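Local atomic coordinates of exodeoxyribonuclease 10 (Escherichia coli, PDB entry 4FZX), a protein that degrades single-stranded and double-stranded DNA from the 3' end as a magnesium-dependent exonuclease of the DEDDh (DnaQ) family that takes part in DNA repair. Residues W96-T99 against M100-A103; S154-T157 against A158-A162. All coordinates share one frame; numbering follows the deposited sequence.

Contact 1: residues W96-T99 against M100-A103. With nucleotides of chain A.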
# COMPACT_ATOMS: atom_id res chain seq x y z
N TRP C 96 3.95 -0.17 -28.02
CA TRP C 96 2.66 -0.82 -27.86
C TRP C 96 1.86 -0.23 -26.72
O TRP C 96 2.39 0.12 -25.66
CB TRP C 96 2.83 -2.32 -27.66
CG TRP C 96 3.19 -3.06 -28.90
CD1 TRP C 96 4.45 -3.38 -29.33
CD2 TRP C 96 2.28 -3.58 -29.89
NE1 TRP C 96 4.37 -4.07 -30.52
CE2 TRP C 96 3.06 -4.18 -30.89
CE3 TRP C 96 0.88 -3.58 -30.02
CZ2 TRP C 96 2.49 -4.81 -32.00
CZ3 TRP C 96 0.32 -4.18 -31.14
CH2 TRP C 96 1.12 -4.81 -32.10
N ILE C 97 0.56 -0.12 -26.96
CA ILE C 97 -0.39 0.23 -25.92
C ILE C 97 -1.44 -0.88 -25.82
O ILE C 97 -1.94 -1.38 -26.84
CB ILE C 97 -1.05 1.58 -26.21
CG1 ILE C 97 -0.04 2.71 -25.97
CG2 ILE C 97 -2.29 1.78 -25.35
CD1 ILE C 97 -0.42 4.04 -26.62
N CYS C 98 -1.70 -1.33 -24.60
CA CYS C 98 -2.67 -2.39 -24.38
C CYS C 98 -3.96 -1.85 -23.76
O CYS C 98 -3.95 -1.34 -22.65
CB CYS C 98 -2.08 -3.48 -23.49
SG CYS C 98 -3.19 -4.88 -23.28
N THR C 99 -5.08 -1.95 -24.48
CA THR C 99 -6.36 -1.47 -23.94
C THR C 99 -6.90 -2.36 -22.83
O THR C 99 -7.72 -1.92 -22.03
CB THR C 99 -7.42 -1.29 -25.02
OG1 THR C 99 -7.50 -2.46 -25.84
CG2 THR C 99 -7.12 -0.05 -25.86
N MSE C 100 -6.39 -3.58 -22.75
CA MSE C 100 -6.78 -4.48 -21.67
C MSE C 100 -6.20 -4.02 -20.35
O MSE C 100 -6.91 -3.90 -19.35
CB MSE C 100 -6.35 -5.91 -21.97
CG MSE C 100 -6.90 -6.91 -20.98
SE MSE C 100 -6.10 -8.68 -21.21
CE MSE C 100 -7.16 -9.22 -22.73
N LYS C 101 -4.90 -3.79 -20.35
CA LYS C 101 -4.24 -3.24 -19.18
C LYS C 101 -4.88 -1.92 -18.82
O LYS C 101 -5.07 -1.62 -17.65
CB LYS C 101 -2.75 -3.06 -19.43
CG LYS C 101 -1.98 -4.37 -19.44
CD LYS C 101 -0.56 -4.18 -19.95
CE LYS C 101 0.35 -5.28 -19.44
NZ LYS C 101 0.87 -4.97 -18.06
N LEU C 102 -5.16 -1.09 -19.82
CA LEU C 102 -5.75 0.21 -19.54
C LEU C 102 -7.12 0.08 -18.87
O LEU C 102 -7.41 0.76 -17.89
CB LEU C 102 -5.85 1.06 -20.81
CG LEU C 102 -4.52 1.46 -21.46
CD1 LEU C 102 -4.75 2.28 -22.73
CD2 LEU C 102 -3.64 2.21 -20.47
N ALA C 103 -7.96 -0.80 -19.40
CA ALA C 103 -9.32 -0.98 -18.88
C ALA C 103 -9.30 -1.44 -17.43
O ALA C 103 -10.04 -0.92 -16.60
CB ALA C 103 -10.08 -1.97 -19.74
P DG A 15 -11.57 -13.69 -19.53
OP1 DG A 15 -12.76 -12.82 -19.52
OP2 DG A 15 -11.74 -15.12 -19.84
O5' DG A 15 -10.51 -13.07 -20.55
C5' DG A 15 -10.22 -11.68 -20.51
C4' DG A 15 -8.99 -11.38 -21.35
O4' DG A 15 -7.80 -11.90 -20.72
C3' DG A 15 -9.01 -11.98 -22.75
O3' DG A 15 -9.60 -11.03 -23.62
C2' DG A 15 -7.54 -12.16 -23.06
C1' DG A 15 -6.92 -12.42 -21.69
N9 DG A 15 -6.78 -13.84 -21.40
C8 DG A 15 -7.81 -14.71 -21.16
N7 DG A 15 -7.39 -15.92 -20.88
C5 DG A 15 -6.01 -15.83 -20.93
C6 DG A 15 -5.04 -16.83 -20.73
O6 DG A 15 -5.24 -18.02 -20.44
N1 DG A 15 -3.74 -16.34 -20.89
C2 DG A 15 -3.44 -15.02 -21.20
N2 DG A 15 -2.13 -14.72 -21.35
N3 DG A 15 -4.36 -14.07 -21.40
C4 DG A 15 -5.61 -14.55 -21.25
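The flat carbonyl groups of Cys98 and Thr99 receive the first backbone donors of helix 99-106. Leu102 N donates to Cys98 O at 3.1 Å and Ala103 N to Thr99 O at 2.9 Å. Here edge strand 95-98 of the mixed sheet of the RNase H-like exonuclease fold runs directly into a helix, with Cys98 as N-cap. The cap is a thiol: Lys101 N donates to Cys98 SG over a long 3.6 Å, but nearly straight (170°). SG can turn back over the helix start because it stands opposite the backbone N of its own residue (chi1 -176°). The sulfur also packs against Met100 CB, and the aliphatic part of Lys101 runs alongside Cys98 CB. With an alanine here the sulfur is gone, which would probably leave Lys101 N without its capping acceptor and take from Met100 CB its contact with SG. Inward, the side chains of Leu102 and Ile97 meet, CD1 of Leu102 lying 3.6 Å from CG2 of Ile97. Thr99 OG1 is hydrogen-bonded to His80 ND1, and Lys101 NZ forms a salt bridge with a DNA phosphate. The chain of Met100, a selenomethionine, leads away from the strand toward the bound DNA; the position of its terminal methyl group is doubtful, but SE lies 3.7 Å from O4' in the sugar of DG15 of chain A.

Contact 2: residues S154-T157 against A158-A162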
# COMPACT_ATOMS: atom_id res chain seq x y z
N SER C 154 -10.31 9.15 -19.00
CA SER C 154 -9.12 9.25 -18.14
C SER C 154 -8.35 10.55 -18.34
O SER C 154 -7.68 11.03 -17.43
CB SER C 154 -8.18 8.07 -18.37
OG SER C 154 -7.57 8.16 -19.64
N GLY C 155 -8.38 11.06 -19.56
CA GLY C 155 -7.46 12.11 -19.96
C GLY C 155 -6.01 11.65 -20.10
O GLY C 155 -5.10 12.48 -20.09
N TRP C 156 -5.80 10.35 -20.25
CA TRP C 156 -4.45 9.83 -20.49
C TRP C 156 -3.93 10.16 -21.88
O TRP C 156 -4.69 10.18 -22.84
CB TRP C 156 -4.36 8.31 -20.24
CG TRP C 156 -4.54 7.91 -18.81
CD1 TRP C 156 -4.21 8.64 -17.69
CD2 TRP C 156 -5.06 6.66 -18.33
NE1 TRP C 156 -4.51 7.92 -16.55
CE2 TRP C 156 -5.07 6.72 -16.92
CE3 TRP C 156 -5.59 5.53 -18.97
CZ2 TRP C 156 -5.53 5.66 -16.13
CZ3 TRP C 156 -6.06 4.47 -18.17
CH2 TRP C 156 -6.01 4.55 -16.77
N THR C 157 -2.64 10.44 -21.98
CA THR C 157 -1.99 10.68 -23.27
C THR C 157 -1.44 9.38 -23.76
O THR C 157 -1.33 8.42 -23.00
CB THR C 157 -0.79 11.64 -23.13
OG1 THR C 157 0.14 11.08 -22.19
CG2 THR C 157 -1.25 13.02 -22.64
N ALA C 158 -1.02 9.36 -25.02
CA ALA C 158 -0.33 8.22 -25.59
C ALA C 158 0.84 7.76 -24.71
O ALA C 158 0.99 6.56 -24.45
CB ALA C 158 0.15 8.54 -26.99
N GLU C 159 1.59 8.72 -24.17
CA GLU C 159 2.75 8.44 -23.31
C GLU C 159 2.36 7.78 -22.00
O GLU C 159 3.03 6.86 -21.53
CB GLU C 159 3.51 9.75 -23.01
CG GLU C 159 4.18 10.36 -24.22
CD GLU C 159 5.40 9.57 -24.65
OE1 GLU C 159 5.85 9.75 -25.81
OE2 GLU C 159 5.90 8.76 -23.83
N GLN C 160 1.34 8.32 -21.34
CA GLN C 160 0.90 7.77 -20.06
C GLN C 160 0.42 6.36 -20.26
O GLN C 160 0.71 5.46 -19.44
CB GLN C 160 -0.22 8.60 -19.48
CG GLN C 160 0.23 9.88 -18.82
CD GLN C 160 -0.94 10.74 -18.42
OE1 GLN C 160 -1.62 11.31 -19.27
NE2 GLN C 160 -1.21 10.79 -17.12
N MSE C 161 -0.27 6.15 -21.38
CA MSE C 161 -0.88 4.86 -21.68
C MSE C 161 0.17 3.80 -21.96
O MSE C 161 0.02 2.64 -21.55
CB MSE C 161 -1.84 4.99 -22.87
CG MSE C 161 -3.11 5.73 -22.52
SE MSE C 161 -4.44 5.67 -23.92
CE MSE C 161 -3.71 7.09 -25.10
N ALA C 162 1.22 4.20 -22.68
CA ALA C 162 2.38 3.34 -22.93
C ALA C 162 3.08 2.98 -21.63
O ALA C 162 3.52 1.84 -21.45
CB ALA C 162 3.35 4.03 -23.88
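Thr157 and Gln160 exchange hydrogen bonds in a capping box that starts helix 158-165. Gln160 N donates to Thr157 OG1, the N-cap acceptor, at 3.1 Å, and Thr157 N returns a bond of 3.0 Å to Gln160 OE1, tilted 29° from the plane of the amide carbonyl. A weak bond from Thr157 OG1 to the same OE1 adds a third link. OG1 lies between the backbone N and the carbonyl carbon of Thr157 (chi1 57°), where it faces both Gln160 N and OE1. This polar half lies on the loose, solvent side: Thr157, Glu159 and Gln160 are exposed, and the carboxylate of Glu159 leads away from the loop.

The other half is tightly packed. Met161, a selenomethionine, is buried; its CG lies 3.7 Å from Trp156 CB, and its bent chain brings CE back to 3.4 Å from Thr157 O, the atom that accepts the helical bond from Met161 N. Leu102 and Leu147 pack on the same side chain. Between the two halves, the side chains of Gln160 and Trp156 cross at about a right angle, amide and ring planes 77° apart, with Gln160 NE2 nearest to Trp156 CD1.

Gly155, the first residue beyond helix 136-154, has positive phi and lies inside an ST turn in which Trp156 N donates to Ser154 OG. Within the turn, Ser154 CB sits over the centre of one face of the Trp156 ring, 3.4 Å above its plane.

How the contacts relate
Contacts 1 and 2 are two helix starts that pack against each other, their centres about 10 Å apart. Leu102 CD1 of contact 1 meets Met161 SE of contact 2 at 3.6 Å, and Ile97 CD1 lies 3.6 Å from Ala158 O, so helix 158-165 lies against the edge strand and the helix that follows it. Thr165, farther along that helix, joins them: its OG1 is hydrogen-bonded to both Cys98 N and Met161 O. Contact 1 touches the DNA through Met100 and Lys101, whereas the nearest atom of contact 2 stays about 11 Å from it. The side chain of Met100 is also about 8 Å from a bound sodium ion; Asp6, Glu8 and Asp139 form the sodium site.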